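Local coordinates for YkuI protein (PDB 2BAS) that binds the second messenger cyclic di-GMP through an EAL domain and probably belongs to the phosphodiesterases that cleave it, at residues Ile45-Ala48 with Glu49-Lys52; Gln272-Lys275 with Thr276-Gln280; Ile138-His141 with Arg142-Leu145; Ile282-Glu285 with Lys286-Leu289. All blocks are in the same frame, centred on the assembly; numbering follows the deposited sequence.

Contact 1 of 4, residues Ile45-Ala48 with Glu49-Lys52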
loop_
_atom_site.group_PDB
_atom_site.type_symbol
_atom_site.label_atom_id
_atom_site.label_comp_id
_atom_site.label_asym_id
_atom_site.label_seq_id
_atom_site.Cartn_x
_atom_site.Cartn_y
_atom_site.Cartn_z
ATOM N N ILE A 45 -23.863 -4.838 -11.470
ATOM C CA ILE A 45 -22.712 -4.128 -10.958
ATOM C C ILE A 45 -22.798 -2.697 -11.452
ATOM O O ILE A 45 -23.067 -2.457 -12.638
ATOM C CB ILE A 45 -21.396 -4.821 -11.341
ATOM C CG1 ILE A 45 -21.325 -6.177 -10.634
ATOM C CG2 ILE A 45 -20.201 -3.966 -10.928
ATOM C CD1 ILE A 45 -20.530 -7.193 -11.357
ATOM N N PHE A 46 -22.577 -1.759 -10.531
ATOM C CA PHE A 46 -22.863 -0.348 -10.782
ATOM C C PHE A 46 -21.668 0.553 -11.013
ATOM O O PHE A 46 -20.642 0.424 -10.366
ATOM C CB PHE A 46 -23.760 0.213 -9.676
ATOM C CG PHE A 46 -25.132 -0.397 -9.663
ATOM C CD1 PHE A 46 -25.394 -1.540 -8.913
ATOM C CD2 PHE A 46 -26.154 0.151 -10.429
ATOM C CE1 PHE A 46 -26.661 -2.117 -8.908
ATOM C CE2 PHE A 46 -27.420 -0.416 -10.434
ATOM C CZ PHE A 46 -27.675 -1.552 -9.666
ATOM N N SER A 47 -21.845 1.463 -11.965
ATOM C CA SER A 47 -20.848 2.448 -12.376
ATOM C C SER A 47 -20.786 3.579 -11.365
ATOM O O SER A 47 -21.801 3.917 -10.750
ATOM C CB SER A 47 -21.272 3.037 -13.728
ATOM O OG SER A 47 -20.181 3.584 -14.448
ATOM N N ALA A 48 -19.608 4.174 -11.199
ATOM C CA ALA A 48 -19.473 5.328 -10.320
ATOM C C ALA A 48 -19.669 6.639 -11.076
ATOM O O ALA A 48 -20.273 7.571 -10.540
ATOM C CB ALA A 48 -18.134 5.318 -9.619
ATOM N N GLU A 49 -19.171 6.697 -12.315
ATOM C CA GLU A 49 -19.229 7.912 -13.144
ATOM C C GLU A 49 -20.670 8.269 -13.504
ATOM O O GLU A 49 -21.170 9.325 -13.106
ATOM C CB GLU A 49 -18.380 7.781 -14.410
ATOM C CG GLU A 49 -17.052 7.085 -14.232
ATOM C CD GLU A 49 -17.047 5.717 -14.870
ATOM O OE1 GLU A 49 -17.321 5.652 -16.090
ATOM O OE2 GLU A 49 -16.768 4.721 -14.166
ATOM N N GLU A 50 -21.310 7.401 -14.288
ATOM C CA GLU A 50 -22.761 7.409 -14.439
ATOM C C GLU A 50 -23.166 6.558 -13.252
ATOM O O GLU A 50 -22.313 5.880 -12.678
ATOM C CB GLU A 50 -23.203 6.706 -15.728
ATOM C CG GLU A 50 -22.735 7.343 -17.041
ATOM C CD GLU A 50 -21.381 6.836 -17.528
ATOM O OE1 GLU A 50 -20.866 5.844 -16.966
ATOM O OE2 GLU A 50 -20.837 7.425 -18.486
ATOM N N GLN A 51 -24.428 6.569 -12.853
ATOM C CA GLN A 51 -24.801 5.676 -11.765
ATOM C C GLN A 51 -25.610 4.535 -12.364
ATOM O O GLN A 51 -26.778 4.350 -12.012
ATOM C CB GLN A 51 -25.579 6.383 -10.642
ATOM C CG GLN A 51 -25.525 7.901 -10.603
ATOM C CD GLN A 51 -24.127 8.483 -10.584
ATOM O OE1 GLN A 51 -23.267 8.065 -9.809
ATOM N NE2 GLN A 51 -23.901 9.472 -11.439
ATOM N N LYS A 52 -24.983 3.781 -13.272
ATOM C CA LYS A 52 -25.686 2.739 -14.036
ATOM C C LYS A 52 -25.037 1.356 -14.048
ATOM O O LYS A 52 -23.881 1.190 -13.644
ATOM C CB LYS A 52 -25.913 3.192 -15.481
ATOM C CG LYS A 52 -24.676 3.164 -16.377
ATOM C CD LYS A 52 -25.104 3.085 -17.843
ATOM C CE LYS A 52 -24.001 3.527 -18.795
ATOM N NZ LYS A 52 -24.528 3.640 -20.185
HETATM O O HOH W 1 -20.831 3.311 -16.906
#

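Contact 2 of 4, residues Gln272-Lys275 with Thr276-Gln280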
loop_
_atom_site.group_PDB
_atom_site.type_symbol
_atom_site.label_atom_id
_atom_site.label_comp_id
_atom_site.label_asym_id
_atom_site.label_seq_id
_atom_site.Cartn_x
_atom_site.Cartn_y
_atom_site.Cartn_z
ATOM N N GLN A 272 -31.099 7.551 -9.962
ATOM C CA GLN A 272 -31.545 8.633 -9.082
ATOM C C GLN A 272 -31.185 8.452 -7.615
ATOM O O GLN A 272 -30.715 9.390 -6.979
ATOM C CB GLN A 272 -33.038 8.923 -9.267
ATOM C CG GLN A 272 -33.366 9.420 -10.670
ATOM C CD GLN A 272 -32.295 10.364 -11.212
ATOM O OE1 GLN A 272 -32.009 11.406 -10.619
ATOM N NE2 GLN A 272 -31.695 9.992 -12.340
ATOM N N ARG A 273 -31.398 7.253 -7.088
ATOM C CA ARG A 273 -31.066 6.954 -5.702
ATOM C C ARG A 273 -29.569 7.158 -5.452
ATOM O O ARG A 273 -29.186 7.783 -4.464
ATOM C CB ARG A 273 -31.506 5.533 -5.348
ATOM C CG ARG A 273 -31.088 5.060 -3.969
ATOM C CD ARG A 273 -31.413 3.591 -3.804
ATOM N NE ARG A 273 -30.633 2.969 -2.740
ATOM C CZ ARG A 273 -30.790 1.715 -2.326
ATOM N NH1 ARG A 273 -31.705 0.930 -2.874
ATOM N NH2 ARG A 273 -30.030 1.245 -1.352
ATOM N N LEU A 274 -28.736 6.651 -6.362
ATOM C CA LEU A 274 -27.278 6.800 -6.266
ATOM C C LEU A 274 -26.812 8.246 -6.464
ATOM O O LEU A 274 -25.976 8.729 -5.703
ATOM C CB LEU A 274 -26.556 5.864 -7.246
ATOM C CG LEU A 274 -26.587 4.349 -6.983
ATOM C CD1 LEU A 274 -25.853 3.575 -8.092
ATOM C CD2 LEU A 274 -25.981 4.011 -5.616
ATOM N N LYS A 275 -27.353 8.925 -7.476
ATOM C CA LYS A 275 -27.000 10.319 -7.763
ATOM C C LYS A 275 -27.104 11.231 -6.542
ATOM O O LYS A 275 -26.186 12.012 -6.275
ATOM C CB LYS A 275 -27.839 10.885 -8.915
ATOM C CG LYS A 275 -27.146 10.920 -10.284
ATOM C CD LYS A 275 -26.446 12.263 -10.567
ATOM C CE LYS A 275 -25.091 12.385 -9.881
ATOM N NZ LYS A 275 -24.438 13.702 -10.125
ATOM N N THR A 276 -28.203 11.122 -5.799
ATOM C CA THR A 276 -28.399 11.941 -4.603
ATOM C C THR A 276 -27.602 11.403 -3.422
ATOM O O THR A 276 -27.048 12.174 -2.641
ATOM C CB THR A 276 -29.893 12.076 -4.182
ATOM O OG1 THR A 276 -30.329 10.883 -3.522
ATOM C CG2 THR A 276 -30.799 12.380 -5.386
ATOM N N GLU A 277 -27.540 10.081 -3.293
ATOM C CA GLU A 277 -26.821 9.468 -2.184
ATOM C C GLU A 277 -25.327 9.822 -2.223
ATOM O O GLU A 277 -24.684 9.942 -1.173
ATOM C CB GLU A 277 -27.059 7.956 -2.150
ATOM C CG GLU A 277 -26.724 7.295 -0.812
ATOM C CD GLU A 277 -27.637 6.120 -0.477
ATOM O OE1 GLU A 277 -28.041 6.016 0.702
ATOM O OE2 GLU A 277 -27.965 5.311 -1.380
ATOM N N PHE A 278 -24.792 10.019 -3.429
ATOM C CA PHE A 278 -23.406 10.451 -3.576
ATOM C C PHE A 278 -23.215 11.924 -3.207
ATOM O O PHE A 278 -22.166 12.298 -2.674
ATOM C CB PHE A 278 -22.849 10.164 -4.979
ATOM C CG PHE A 278 -22.659 8.693 -5.285
ATOM C CD1 PHE A 278 -22.598 7.742 -4.262
ATOM C CD2 PHE A 278 -22.496 8.263 -6.603
ATOM C CE1 PHE A 278 -22.416 6.381 -4.548
ATOM C CE2 PHE A 278 -22.309 6.906 -6.901
ATOM C CZ PHE A 278 -22.268 5.967 -5.870
ATOM N N HIS A 279 -24.221 12.755 -3.494
ATOM C CA HIS A 279 -24.164 14.179 -3.151
ATOM C C HIS A 279 -24.033 14.403 -1.649
ATOM O O HIS A 279 -23.394 15.364 -1.218
ATOM C CB HIS A 279 -25.380 14.937 -3.680
ATOM C CG HIS A 279 -25.263 15.345 -5.116
ATOM N ND1 HIS A 279 -26.051 14.797 -6.115
ATOM C CD2 HIS A 279 -24.454 16.254 -5.721
ATOM C CE1 HIS A 279 -25.733 15.350 -7.272
ATOM N NE2 HIS A 279 -24.765 16.235 -7.061
ATOM N N GLN A 280 -24.656 13.528 -0.864
ATOM C CA GLN A 280 -24.506 13.559 0.580
ATOM C C GLN A 280 -23.043 13.278 0.913
ATOM O O GLN A 280 -22.435 14.029 1.678
ATOM C CB GLN A 280 -25.423 12.545 1.263
ATOM C CG GLN A 280 -26.916 12.758 0.995
ATOM C CD GLN A 280 -27.777 11.577 1.439
ATOM O OE1 GLN A 280 -27.830 11.243 2.623
ATOM N NE2 GLN A 280 -28.464 10.950 0.487
#

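Contact 3 of 4, residues Ile138-His141 with Arg142-Leu145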
loop_
_atom_site.group_PDB
_atom_site.type_symbol
_atom_site.label_atom_id
_atom_site.label_comp_id
_atom_site.label_asym_id
_atom_site.label_seq_id
_atom_site.Cartn_x
_atom_site.Cartn_y
_atom_site.Cartn_z
ATOM N N ILE A 138 -20.113 -12.055 -29.343
ATOM C CA ILE A 138 -19.713 -11.440 -28.068
ATOM C C ILE A 138 -18.210 -11.172 -28.052
ATOM O O ILE A 138 -17.401 -12.101 -27.976
ATOM C CB ILE A 138 -20.065 -12.292 -26.818
ATOM C CG1 ILE A 138 -21.570 -12.523 -26.698
ATOM C CG2 ILE A 138 -19.582 -11.587 -25.564
ATOM C CD1 ILE A 138 -21.977 -13.321 -25.455
ATOM N N GLU A 139 -17.849 -9.896 -28.107
ATOM C CA GLU A 139 -16.454 -9.488 -28.099
ATOM C C GLU A 139 -15.768 -9.944 -26.808
ATOM O O GLU A 139 -16.286 -9.725 -25.711
ATOM C CB GLU A 139 -16.356 -7.972 -28.296
ATOM C CG GLU A 139 -16.918 -7.496 -29.646
ATOM C CD GLU A 139 -17.028 -5.981 -29.759
ATOM O OE1 GLU A 139 -16.639 -5.430 -30.813
ATOM O OE2 GLU A 139 -17.500 -5.336 -28.796
ATOM N N LEU A 140 -14.613 -10.589 -26.950
ATOM C CA LEU A 140 -13.870 -11.149 -25.815
ATOM C C LEU A 140 -13.532 -10.149 -24.712
ATOM O O LEU A 140 -13.355 -10.539 -23.550
ATOM C CB LEU A 140 -12.587 -11.836 -26.291
ATOM C CG LEU A 140 -12.738 -13.100 -27.143
ATOM C CD1 LEU A 140 -11.412 -13.482 -27.789
ATOM C CD2 LEU A 140 -13.305 -14.261 -26.329
ATOM N N HIS A 141 -13.450 -8.869 -25.074
ATOM C CA HIS A 141 -13.098 -7.822 -24.119
ATOM C C HIS A 141 -14.218 -7.551 -23.120
ATOM O O HIS A 141 -14.048 -6.758 -22.204
ATOM C CB HIS A 141 -12.645 -6.527 -24.822
ATOM C CG HIS A 141 -13.736 -5.792 -25.548
ATOM N ND1 HIS A 141 -13.755 -5.656 -26.918
ATOM C CD2 HIS A 141 -14.828 -5.131 -25.092
ATOM C CE1 HIS A 141 -14.815 -4.952 -27.278
ATOM N NE2 HIS A 141 -15.486 -4.625 -26.189
ATOM N N ARG A 142 -15.358 -8.209 -23.303
ATOM C CA ARG A 142 -16.498 -8.030 -22.410
ATOM C C ARG A 142 -16.492 -8.995 -21.228
ATOM O O ARG A 142 -17.311 -8.861 -20.307
ATOM C CB ARG A 142 -17.799 -8.194 -23.189
ATOM C CG ARG A 142 -18.133 -7.014 -24.094
ATOM C CD ARG A 142 -19.294 -7.371 -25.025
ATOM N NE ARG A 142 -20.513 -7.698 -24.285
ATOM C CZ ARG A 142 -21.586 -8.282 -24.810
ATOM N NH1 ARG A 142 -21.615 -8.623 -26.096
ATOM N NH2 ARG A 142 -22.637 -8.530 -24.040
ATOM N N PHE A 143 -15.579 -9.963 -21.261
ATOM C CA PHE A 143 -15.506 -10.984 -20.226
ATOM C C PHE A 143 -14.595 -10.585 -19.084
ATOM O O PHE A 143 -13.446 -10.189 -19.293
ATOM C CB PHE A 143 -15.022 -12.317 -20.797
ATOM C CG PHE A 143 -16.004 -12.973 -21.727
ATOM C CD1 PHE A 143 -15.772 -12.991 -23.104
ATOM C CD2 PHE A 143 -17.159 -13.580 -21.234
ATOM C CE1 PHE A 143 -16.671 -13.608 -23.972
ATOM C CE2 PHE A 143 -18.063 -14.190 -22.100
ATOM C CZ PHE A 143 -17.820 -14.207 -23.467
ATOM N N VAL A 144 -15.116 -10.698 -17.868
ATOM C CA VAL A 144 -14.294 -10.504 -16.684
ATOM C C VAL A 144 -14.171 -11.832 -15.927
ATOM O O VAL A 144 -15.124 -12.315 -15.311
ATOM C CB VAL A 144 -14.796 -9.348 -15.794
ATOM C CG1 VAL A 144 -13.904 -9.196 -14.583
ATOM C CG2 VAL A 144 -14.797 -8.045 -16.576
ATOM N N LEU A 145 -12.984 -12.419 -16.018
ATOM C CA LEU A 145 -12.668 -13.659 -15.349
ATOM C C LEU A 145 -12.169 -13.380 -13.924
ATOM O O LEU A 145 -11.058 -12.867 -13.723
ATOM C CB LEU A 145 -11.609 -14.406 -16.153
ATOM C CG LEU A 145 -11.311 -15.861 -15.831
ATOM C CD1 LEU A 145 -12.402 -16.744 -16.415
ATOM C CD2 LEU A 145 -9.966 -16.256 -16.411
#

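Contact 4 of 4, residues Ile282-Glu285 with Lys286-Leu289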
loop_
_atom_site.group_PDB
_atom_site.type_symbol
_atom_site.label_atom_id
_atom_site.label_comp_id
_atom_site.label_asym_id
_atom_site.label_seq_id
_atom_site.Cartn_x
_atom_site.Cartn_y
_atom_site.Cartn_z
ATOM N N ILE A 282 -20.387 13.679 -0.991
ATOM C CA ILE A 282 -19.558 14.804 -1.435
ATOM C C ILE A 282 -19.577 15.946 -0.413
ATOM O O ILE A 282 -18.520 16.390 0.037
ATOM C CB ILE A 282 -19.971 15.310 -2.841
ATOM C CG1 ILE A 282 -19.702 14.229 -3.893
ATOM C CG2 ILE A 282 -19.238 16.612 -3.196
ATOM C CD1 ILE A 282 -20.291 14.531 -5.261
ATOM N N THR A 283 -20.773 16.395 -0.038
ATOM C CA THR A 283 -20.944 17.492 0.928
ATOM C C THR A 283 -20.358 17.179 2.307
ATOM O O THR A 283 -19.824 18.065 2.975
ATOM C CB THR A 283 -22.424 17.906 1.070
ATOM O OG1 THR A 283 -23.225 16.736 1.259
ATOM C CG2 THR A 283 -22.904 18.624 -0.185
ATOM N N HIS A 284 -20.448 15.916 2.726
ATOM C CA HIS A 284 -19.858 15.498 3.995
ATOM C C HIS A 284 -18.333 15.490 3.902
ATOM O O HIS A 284 -17.654 15.795 4.887
ATOM C CB HIS A 284 -20.397 14.138 4.454
ATOM C CG HIS A 284 -19.838 13.678 5.770
ATOM N ND1 HIS A 284 -20.155 14.282 6.968
ATOM C CD2 HIS A 284 -18.980 12.673 6.073
ATOM C CE1 HIS A 284 -19.519 13.668 7.951
ATOM N NE2 HIS A 284 -18.801 12.688 7.434
ATOM N N GLU A 285 -17.806 15.156 2.721
ATOM C CA GLU A 285 -16.355 15.152 2.497
ATOM C C GLU A 285 -15.780 16.549 2.310
ATOM O O GLU A 285 -14.664 16.829 2.786
ATOM C CB GLU A 285 -15.953 14.265 1.323
ATOM C CG GLU A 285 -16.010 12.778 1.623
ATOM C CD GLU A 285 -15.069 12.330 2.738
ATOM O OE1 GLU A 285 -13.952 12.901 2.879
ATOM O OE2 GLU A 285 -15.457 11.378 3.458
ATOM N N LYS A 286 -16.536 17.410 1.613
ATOM C CA LYS A 286 -16.152 18.807 1.435
ATOM C C LYS A 286 -15.945 19.401 2.821
ATOM O O LYS A 286 -14.869 19.927 3.123
ATOM C CB LYS A 286 -17.226 19.607 0.681
ATOM C CG LYS A 286 -17.542 19.145 -0.751
ATOM C CD LYS A 286 -16.438 19.477 -1.752
ATOM C CE LYS A 286 -16.624 20.840 -2.378
ATOM N NZ LYS A 286 -17.920 20.935 -3.083
ATOM N N LYS A 287 -16.977 19.266 3.658
ATOM C CA LYS A 287 -17.002 19.773 5.033
ATOM C C LYS A 287 -15.858 19.198 5.858
ATOM O O LYS A 287 -15.250 19.906 6.656
ATOM C CB LYS A 287 -18.351 19.454 5.694
ATOM C CG LYS A 287 -18.553 20.042 7.097
ATOM C CD LYS A 287 -19.997 19.904 7.601
ATOM C CE LYS A 287 -20.382 18.452 7.911
ATOM N NZ LYS A 287 -21.846 18.274 8.188
ATOM N N LYS A 288 -15.563 17.920 5.645
ATOM C CA LYS A 288 -14.495 17.239 6.356
ATOM C C LYS A 288 -13.115 17.748 5.938
ATOM O O LYS A 288 -12.238 17.906 6.778
ATOM C CB LYS A 288 -14.610 15.733 6.126
ATOM C CG LYS A 288 -13.744 14.874 7.024
ATOM C CD LYS A 288 -14.210 13.427 6.947
ATOM C CE LYS A 288 -13.325 12.501 7.757
ATOM N NZ LYS A 288 -13.890 11.122 7.698
ATOM N N LEU A 289 -12.922 18.016 4.650
ATOM C CA LEU A 289 -11.614 18.461 4.146
ATOM C C LEU A 289 -11.231 19.870 4.582
ATOM O O LEU A 289 -10.051 20.149 4.836
ATOM C CB LEU A 289 -11.560 18.367 2.625
ATOM C CG LEU A 289 -11.370 16.964 2.053
ATOM C CD1 LEU A 289 -11.830 16.934 0.611
ATOM C CD2 LEU A 289 -9.919 16.537 2.193
#

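Contact 1 of 4, residues Ile45-Ala48 with Glu49-Lys52
Ser47 and Lys52 close a beta-hairpin connection at the end of strand 38-47, before the chain returns in strand 53-64. Among backbone bonds, Ser47 N donates to Lys52 O at 2.7 Å, and at 159° the bond is fairly straight. The same carbonyl also meets the preceding residue in a CA-H...O contact, Phe46 CA to Lys52 O at 3.4 Å. Van der Waals contact is slight: Phe46 CD2 rests obliquely 4.0 Å from the carbonyl carbon Lys52 C, and the ring also rests on Val53 of the returning strand and, outside the hairpin, on Leu257 and Val258. Polar side chains meet through water. Ser47 OG, swung anti to the backbone N (chi1 -157°), lies 2.6 Å from a water O that donates to Glu50 OE1 at 2.5 Å, tying the strand end to the turn. On the turn itself, Gln51, bent at chi2, makes a weak bond from NE2 to Glu49 O, 3.2 Å. The carboxylates find their partners outside the hairpin. Glu49 OE2 pairs with Arg250, while Glu49 OE1 and Glu50 OE2 both reach Lys366 of the second subunit. A glutamine in place of Glu49 would probably leave Arg250 without its ionic mate and Lys366 of the second subunit with a single carboxylate. The chemistry is thus that of a hairpin turn used at a subunit interface: backbone and water fix its shape, and two adjacent acids, probably kept ionised by Lys366 of the second subunit and, for Glu49, also by Arg250, pair across to the partner chain.

Contact 2 of 4, residues Gln272-Lys275 with Thr276-Gln280
His279 reaches back one helical turn to Lys275: ND1 lies 2.8 Å from Lys275 O, but the bond is weak, its angle at the hydrogen only 118°. The Lys275 chain, bent at chi2 and chi3, brings NZ to 3.5 Å from His279 CE1. On another flank of the helix, Arg273 and Glu277 run side by side in a long salt bridge, NE to OE2 3.8 Å, with OE2 at the edge of the guanidinium and the two planes 56° apart. On the buried side Leu274 CD2 touches Phe278 CZ at 4.2 Å, and Leu274 O sits over one face of that ring. Backbone bonds from residue i+4 to residue i underlie all three pairs, that of His279 N to Lys275 O being weak. In the next shell Tyr256 takes Arg273 in a cation-pi contact and bonds Glu277 OE1, Trp245 stacks on Phe278, and Asp344 of the second subunit holds Lys275 NZ. An alanine at His279 would probably strip Lys275 of a flat neighbour, leaving its chain freer to turn away from that aspartate. The chemistry implies a helix with divided duties: aromatic packing toward the EAL domain, the ammonium of Lys275 toward the partner subunit.

Contact 3 of 4, residues Ile138-His141 with Arg142-Leu145
Ile138 crosses Arg142 at about a right angle and lays its CG2 methyl over one face of the guanidinium, offset toward the rim, with CG2 3.6 Å from Arg142 NH1. The arginine can present that face because its chain is bent at chi3 (61°), which folds the planar head back over the residue four positions earlier. The same methyl also serves Phe143: Ile138 CG2 is 3.8 Å from Phe143 CZ, an oblique approach, with the two side chains again nearly perpendicular. Ile138 is thus wedged between a cation and a ring. Leu140 meets that ring further along, CD2 to Phe143 CE1 at 4.2 Å, while Leu140 O lies at the ring's edge, 3.5 Å from Phe143 CD1. On the outer side the His141 side chain slants across the aliphatic root of Arg142, CD2 to CG 3.9 Å, its ring plane turned 58° from the guanidinium. Two i to i+3 bonds set this tight turn: Arg142 N to Glu139 O, 3.0 Å, and Phe143 N to Leu140 O, 3.2 Å. The turn delivers the chain from helix 124-135 into strand 143-147, the second strand of a beta-alpha-beta crossover whose first strand is 108-112. Arg142 NE bonds Leu107 O just ahead of that first strand, and Phe143 packs between Ile109 and Met111 on it and Leu130 on the helix; strand 172-178 pairs on the other edge.

Contact 4 of 4, residues Ile282-Glu285 with Lys286-Leu289
Lys286 and Ile282 are brought together by their first torsions: Lys286 CG stands anti to its own carbonyl carbon (chi1 -62°), and CG2 of Ile282 is anti to the backbone N, which sets the two chains side by side, with Ile282 CG2 3.9 Å from Lys286 CG. Beyond that point the lysine curls at every remaining bond, and its NZ leads away from Ile282 to a long, weak ion pair with Glu341 of the second subunit. The second pair contrasts a folded chain with a straight one. Glu285 bends at chi2 (-62°), whereas Lys288 is extended beyond CG; the two run the same way, with Glu285 OE1 4.1 Å from Lys288 CD. Their charges stay apart, Glu285 OE2 to Lys288 NZ being 4.5 Å, too far for a salt bridge, though the acid probably eases the closeness of Lys288 to Arg246, itself a weak, long partner of Glu285. Leu289 keeps CG 3.4 Å from Glu285 O. Regular helical bonds run beneath, from Lys286 N to Ile282 O at 2.7 Å and from Leu289 N to Glu285 O at 2.8 Å. This part of helix 271-311 has two neighbours: Ile282 and Glu285 touch Trp245 of helix 238-246, while the second subunit supplies Ser369 against Ile282, Leu375 against Glu285 and Lys286, and Glu376 against Leu289.

Overall arrangement
Contacts 2 and 4 are successive parts of helix 271-311, their centres 14 Å apart, and both touch the second subunit, as does contact 1. Contact 1 docks on contact 2, with centres 11 Å apart: Gln51 of the hairpin sits on the helix, its OE1 3.3 Å from Phe278 CE2, and Phe46 reaches Leu274. The hairpin of the EAL domain thus packs against the start of the long helix that leads toward the C-terminal domain. Contact 3 stands apart, about 19 Å from contact 1 and 38 Å from contact 4 between centres, but shares the barrel sheet with contact 1, whose hairpin leads into strand 53-64, bearer of the EVL form of the family's signature motif.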